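Local atomic coordinates of tRNA-splicing ligase RtcB (Thermus thermophilus, PDB entry 2EPG), a protein that probably joins RNA ends, sealing a 2',3'-cyclic phosphate or 3'-phosphate terminus to a 5'-hydroxyl end with GTP and manganese. Residues Val381-Leu394 with Glu402-Arg414. Sequence-based numbering, arbitrary orientation.
Sequences VLVPGDMGRYSYVL and EVSFGSSCHGAGR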
loop_
_atom_site.group_PDB
_atom_site.type_symbol
_atom_site.label_atom_id
_atom_site.label_comp_id
_atom_site.label_asym_id
_atom_site.label_seq_id
_atom_site.Cartn_x
_atom_site.Cartn_y
_atom_site.Cartn_z
ATOM N N VAL A 381 -2.550 8.254 -5.817
ATOM C CA VAL A 381 -2.996 6.972 -5.293
ATOM C C VAL A 381 -2.613 6.002 -6.390
ATOM O O VAL A 381 -3.091 6.114 -7.525
ATOM C CB VAL A 381 -4.523 6.927 -5.078
ATOM C CG1 VAL A 381 -4.956 5.499 -4.706
ATOM C CG2 VAL A 381 -4.921 7.895 -3.975
ATOM N N LEU A 382 -1.746 5.056 -6.047
ATOM C CA LEU A 382 -1.239 4.090 -7.016
ATOM C C LEU A 382 -2.020 2.798 -6.898
ATOM O O LEU A 382 -2.008 2.141 -5.859
ATOM C CB LEU A 382 0.259 3.852 -6.758
ATOM C CG LEU A 382 1.062 5.157 -6.612
ATOM C CD1 LEU A 382 2.536 4.874 -6.292
ATOM C CD2 LEU A 382 0.928 5.970 -7.898
ATOM N N VAL A 383 -2.713 2.444 -7.972
ATOM C CA VAL A 383 -3.532 1.247 -7.997
ATOM C C VAL A 383 -2.961 0.262 -9.006
ATOM O O VAL A 383 -3.256 0.325 -10.201
ATOM C CB VAL A 383 -4.994 1.608 -8.366
ATOM C CG1 VAL A 383 -5.852 0.363 -8.456
ATOM C CG2 VAL A 383 -5.566 2.540 -7.318
ATOM N N PRO A 384 -2.127 -0.670 -8.535
ATOM C CA PRO A 384 -1.540 -1.649 -9.445
ATOM C C PRO A 384 -2.592 -2.709 -9.785
ATOM O O PRO A 384 -3.471 -3.014 -8.969
ATOM C CB PRO A 384 -0.398 -2.213 -8.615
ATOM C CG PRO A 384 -1.028 -2.288 -7.243
ATOM C CD PRO A 384 -1.762 -0.961 -7.135
ATOM N N GLY A 385 -2.542 -3.241 -10.995
ATOM C CA GLY A 385 -3.479 -4.292 -11.342
ATOM C C GLY A 385 -2.702 -5.567 -11.091
ATOM O O GLY A 385 -1.706 -5.555 -10.358
ATOM N N ASP A 386 -3.133 -6.678 -11.663
ATOM C CA ASP A 386 -2.366 -7.902 -11.488
ATOM C C ASP A 386 -1.212 -7.745 -12.461
ATOM O O ASP A 386 -1.178 -6.786 -13.236
ATOM C CB ASP A 386 -3.202 -9.119 -11.858
ATOM C CG ASP A 386 -4.533 -9.126 -11.156
ATOM O OD1 ASP A 386 -5.343 -8.207 -11.430
ATOM O OD2 ASP A 386 -4.766 -10.032 -10.325
HETATM N N MSE A 387 -0.257 -8.662 -12.422
HETATM C CA MSE A 387 0.864 -8.567 -13.345
HETATM C C MSE A 387 0.347 -8.613 -14.776
HETATM O O MSE A 387 -0.556 -9.389 -15.102
HETATM C CB MSE A 387 1.832 -9.720 -13.127
HETATM C CG MSE A 387 2.349 -9.822 -11.719
HETATM SE SE MSE A 387 3.448 -11.384 -11.570
HETATM C CE MSE A 387 5.150 -10.563 -11.880
ATOM N N GLY A 388 0.917 -7.768 -15.626
ATOM C CA GLY A 388 0.503 -7.737 -17.015
ATOM C C GLY A 388 -0.883 -7.155 -17.227
ATOM O O GLY A 388 -1.446 -7.283 -18.310
ATOM N N ARG A 389 -1.434 -6.518 -16.199
ATOM C CA ARG A 389 -2.758 -5.906 -16.299
ATOM C C ARG A 389 -2.578 -4.398 -16.143
ATOM O O ARG A 389 -1.492 -3.942 -15.788
ATOM C CB ARG A 389 -3.661 -6.435 -15.187
ATOM C CG ARG A 389 -3.694 -7.949 -15.087
ATOM C CD ARG A 389 -4.396 -8.559 -16.289
ATOM N NE ARG A 389 -5.772 -8.083 -16.386
ATOM C CZ ARG A 389 -6.696 -8.264 -15.443
ATOM N NH1 ARG A 389 -7.924 -7.789 -15.619
ATOM N NH2 ARG A 389 -6.393 -8.925 -14.328
ATOM N N TYR A 390 -3.631 -3.627 -16.400
ATOM C CA TYR A 390 -3.555 -2.175 -16.265
ATOM C C TYR A 390 -3.331 -1.715 -14.831
ATOM O O TYR A 390 -3.788 -2.348 -13.875
ATOM C CB TYR A 390 -4.844 -1.503 -16.716
ATOM C CG TYR A 390 -5.133 -1.559 -18.187
ATOM C CD1 TYR A 390 -6.301 -2.167 -18.661
ATOM C CD2 TYR A 390 -4.268 -0.976 -19.107
ATOM C CE1 TYR A 390 -6.594 -2.190 -20.015
ATOM C CE2 TYR A 390 -4.553 -0.993 -20.466
ATOM C CZ TYR A 390 -5.718 -1.601 -20.909
ATOM O OH TYR A 390 -6.005 -1.610 -22.251
ATOM N N SER A 391 -2.638 -0.592 -14.696
ATOM C CA SER A 391 -2.420 0.027 -13.399
ATOM C C SER A 391 -3.059 1.396 -13.544
ATOM O O SER A 391 -3.194 1.897 -14.661
ATOM C CB SER A 391 -0.934 0.172 -13.100
ATOM O OG SER A 391 -0.429 -1.046 -12.597
ATOM N N TYR A 392 -3.465 2.001 -12.438
ATOM C CA TYR A 392 -4.072 3.324 -12.526
ATOM C C TYR A 392 -3.433 4.278 -11.520
ATOM O O TYR A 392 -2.848 3.859 -10.519
ATOM C CB TYR A 392 -5.585 3.259 -12.257
ATOM C CG TYR A 392 -6.384 2.381 -13.220
ATOM C CD1 TYR A 392 -6.371 0.986 -13.114
ATOM C CD2 TYR A 392 -7.130 2.946 -14.252
ATOM C CE1 TYR A 392 -7.070 0.185 -14.009
ATOM C CE2 TYR A 392 -7.837 2.146 -15.151
ATOM C CZ TYR A 392 -7.797 0.775 -15.021
ATOM O OH TYR A 392 -8.488 -0.001 -15.921
ATOM N N VAL A 393 -3.520 5.565 -11.817
ATOM C CA VAL A 393 -3.026 6.587 -10.919
ATOM C C VAL A 393 -4.275 7.431 -10.642
ATOM O O VAL A 393 -4.922 7.916 -11.583
ATOM C CB VAL A 393 -1.954 7.480 -11.576
ATOM C CG1 VAL A 393 -1.552 8.578 -10.603
ATOM C CG2 VAL A 393 -0.727 6.636 -11.983
ATOM N N LEU A 394 -4.636 7.555 -9.366
ATOM C CA LEU A 394 -5.781 8.352 -8.970
ATOM C C LEU A 394 -5.218 9.487 -8.134
ATOM O O LEU A 394 -4.007 9.577 -7.946
ATOM C CB LEU A 394 -6.751 7.518 -8.116
ATOM C CG LEU A 394 -7.089 6.114 -8.647
ATOM C CD1 LEU A 394 -8.013 5.385 -7.663
ATOM C CD2 LEU A 394 -7.744 6.215 -10.010
ATOM N N GLU A 402 -13.563 13.512 4.445
ATOM C CA GLU A 402 -14.780 13.498 5.254
ATOM C C GLU A 402 -15.360 12.096 5.473
ATOM O O GLU A 402 -15.693 11.716 6.599
ATOM C CB GLU A 402 -15.863 14.346 4.580
ATOM C CG GLU A 402 -15.597 15.850 4.554
ATOM C CD GLU A 402 -15.878 16.521 5.885
ATOM O OE1 GLU A 402 -16.246 15.806 6.859
ATOM O OE2 GLU A 402 -15.725 17.762 5.957
ATOM N N VAL A 403 -15.461 11.320 4.399
ATOM C CA VAL A 403 -16.111 10.017 4.489
ATOM C C VAL A 403 -15.336 8.721 4.596
ATOM O O VAL A 403 -15.950 7.680 4.823
ATOM C CB VAL A 403 -17.118 9.837 3.318
ATOM C CG1 VAL A 403 -17.980 11.112 3.185
ATOM C CG2 VAL A 403 -16.378 9.535 2.006
ATOM N N SER A 404 -14.016 8.741 4.442
ATOM C CA SER A 404 -13.273 7.481 4.516
ATOM C C SER A 404 -11.969 7.610 5.270
ATOM O O SER A 404 -11.044 6.844 5.027
ATOM C CB SER A 404 -12.989 6.957 3.095
ATOM O OG SER A 404 -12.155 7.838 2.356
ATOM N N PHE A 405 -11.899 8.559 6.194
ATOM C CA PHE A 405 -10.654 8.806 6.922
ATOM C C PHE A 405 -9.533 9.018 5.885
ATOM O O PHE A 405 -8.433 8.471 5.996
ATOM C CB PHE A 405 -10.338 7.619 7.847
ATOM C CG PHE A 405 -11.375 7.412 8.930
ATOM C CD1 PHE A 405 -12.257 6.341 8.880
ATOM C CD2 PHE A 405 -11.482 8.318 9.978
ATOM C CE1 PHE A 405 -13.233 6.179 9.862
ATOM C CE2 PHE A 405 -12.456 8.170 10.969
ATOM C CZ PHE A 405 -13.335 7.093 10.906
ATOM N N GLY A 406 -9.846 9.805 4.857
ATOM C CA GLY A 406 -8.884 10.093 3.807
ATOM C C GLY A 406 -8.258 8.832 3.237
ATOM O O GLY A 406 -7.034 8.742 3.140
ATOM N N SER A 407 -9.100 7.870 2.856
ATOM C CA SER A 407 -8.652 6.588 2.327
ATOM C C SER A 407 -9.237 6.252 0.955
ATOM O O SER A 407 -10.327 6.693 0.615
ATOM C CB SER A 407 -9.046 5.474 3.293
ATOM O OG SER A 407 -8.495 5.700 4.577
ATOM N N SER A 408 -8.512 5.456 0.177
ATOM C CA SER A 408 -9.009 5.042 -1.108
ATOM C C SER A 408 -8.700 3.566 -1.358
ATOM O O SER A 408 -8.317 2.841 -0.442
ATOM C CB SER A 408 -8.439 5.926 -2.218
ATOM O OG SER A 408 -9.212 5.769 -3.395
ATOM N N CYS A 409 -8.854 3.112 -2.594
ATOM C CA CYS A 409 -8.632 1.701 -2.882
ATOM C C CYS A 409 -7.176 1.400 -3.192
ATOM O O CYS A 409 -6.361 2.307 -3.384
ATOM C CB CYS A 409 -9.495 1.264 -4.066
ATOM S SG CYS A 409 -8.873 1.901 -5.648
ATOM N N HIS A 410 -6.848 0.119 -3.248
ATOM C CA HIS A 410 -5.481 -0.256 -3.561
ATOM C C HIS A 410 -5.416 -1.159 -4.790
ATOM O O HIS A 410 -4.413 -1.191 -5.482
ATOM C CB HIS A 410 -4.848 -0.967 -2.368
ATOM C CG HIS A 410 -5.028 -2.449 -2.387
ATOM N ND1 HIS A 410 -3.977 -3.319 -2.577
ATOM C CD2 HIS A 410 -6.136 -3.217 -2.243
ATOM C CE1 HIS A 410 -4.429 -4.562 -2.545
ATOM N NE2 HIS A 410 -5.735 -4.528 -2.344
ATOM N N GLY A 411 -6.484 -1.900 -5.057
ATOM C CA GLY A 411 -6.475 -2.795 -6.203
ATOM C C GLY A 411 -7.433 -2.419 -7.314
ATOM O O GLY A 411 -8.374 -1.654 -7.103
ATOM N N ALA A 412 -7.196 -2.969 -8.501
ATOM C CA ALA A 412 -8.033 -2.692 -9.667
ATOM C C ALA A 412 -8.929 -3.870 -10.055
ATOM O O ALA A 412 -9.955 -3.691 -10.717
ATOM C CB ALA A 412 -7.150 -2.295 -10.857
ATOM N N GLY A 413 -8.550 -5.074 -9.639
ATOM C CA GLY A 413 -9.339 -6.241 -9.991
ATOM C C GLY A 413 -9.863 -7.057 -8.828
ATOM O O GLY A 413 -10.212 -6.511 -7.781
ATOM N N ARG A 414 -9.906 -8.377 -9.021
ATOM C CA ARG A 414 -10.407 -9.311 -8.012
ATOM C C ARG A 414 -9.479 -10.505 -7.800
ATOM O O ARG A 414 -9.912 -11.565 -7.345
ATOM C CB ARG A 414 -11.792 -9.808 -8.430
ATOM C CG ARG A 414 -12.842 -8.714 -8.461
ATOM C CD ARG A 414 -13.166 -8.255 -7.057
ATOM N NE ARG A 414 -14.241 -7.273 -7.037
ATOM C CZ ARG A 414 -14.970 -6.987 -5.963
ATOM N NH1 ARG A 414 -15.927 -6.077 -6.044
ATOM N NH2 ARG A 414 -14.754 -7.616 -4.812
#
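Val383 and His410 lie opposite in the backbone register, CA atoms 5.1 Å apart, and Gly385 and Ala412 repeat that spacing two residues on; 381-385 and 408-412 run in the same direction and draw together from 7.6 Å between the CA atoms of Val381 and Ser408. No hydrogen bond joins them; 381-383 pairs instead with 391-394 in an antiparallel hairpin, Val383 and Tyr392 exchanging both backbone bonds, and 408-412 packs against it. The His410 carbonyl oxygen packs against the proline ring just past strand 381-383, 3.1 Å from Pro384 CD. Val383 is the central wedge, its two methyls parting: CG1, anti to the backbone N (chi1 178°), rests on the Gly411-Ala412 peptide, 3.4 Å from Gly411 C, and beside Ala412 CB, while CG2 meets Cys409 SG at 3.8 Å. Cut back to an alanine, Val383 would lose both methyls, which would probably open a gap between the Gly411-Ala412 peptide and the Cys409 sulfur. The Ala412 methyl also reaches Tyr392 CE1 at 4.0 Å, approaching the ring obliquely; Leu394 CD1 touches the Cys409 sulfur from the neighbouring strand. Beyond the hairpin strands, Arg389 NH2 bridges to Asp386 OD1 (3.2 Å) across a type II turn. His410, the predicted site of the GMP-histidine intermediate, has its CB directed away from the hairpin, and its ND1 hydrogen-bonds to His339 ND1; with Pro384-Met387, Ser391 and Gly411-Gly413 it belongs to the predicted GMP site. Helix 462-470 covers Tyr392, Leu394, Ser408 and Cys409 through Val464 and Val467, strand 391-395 pairs on with 474-486, and 407-408 pairs with 360-361.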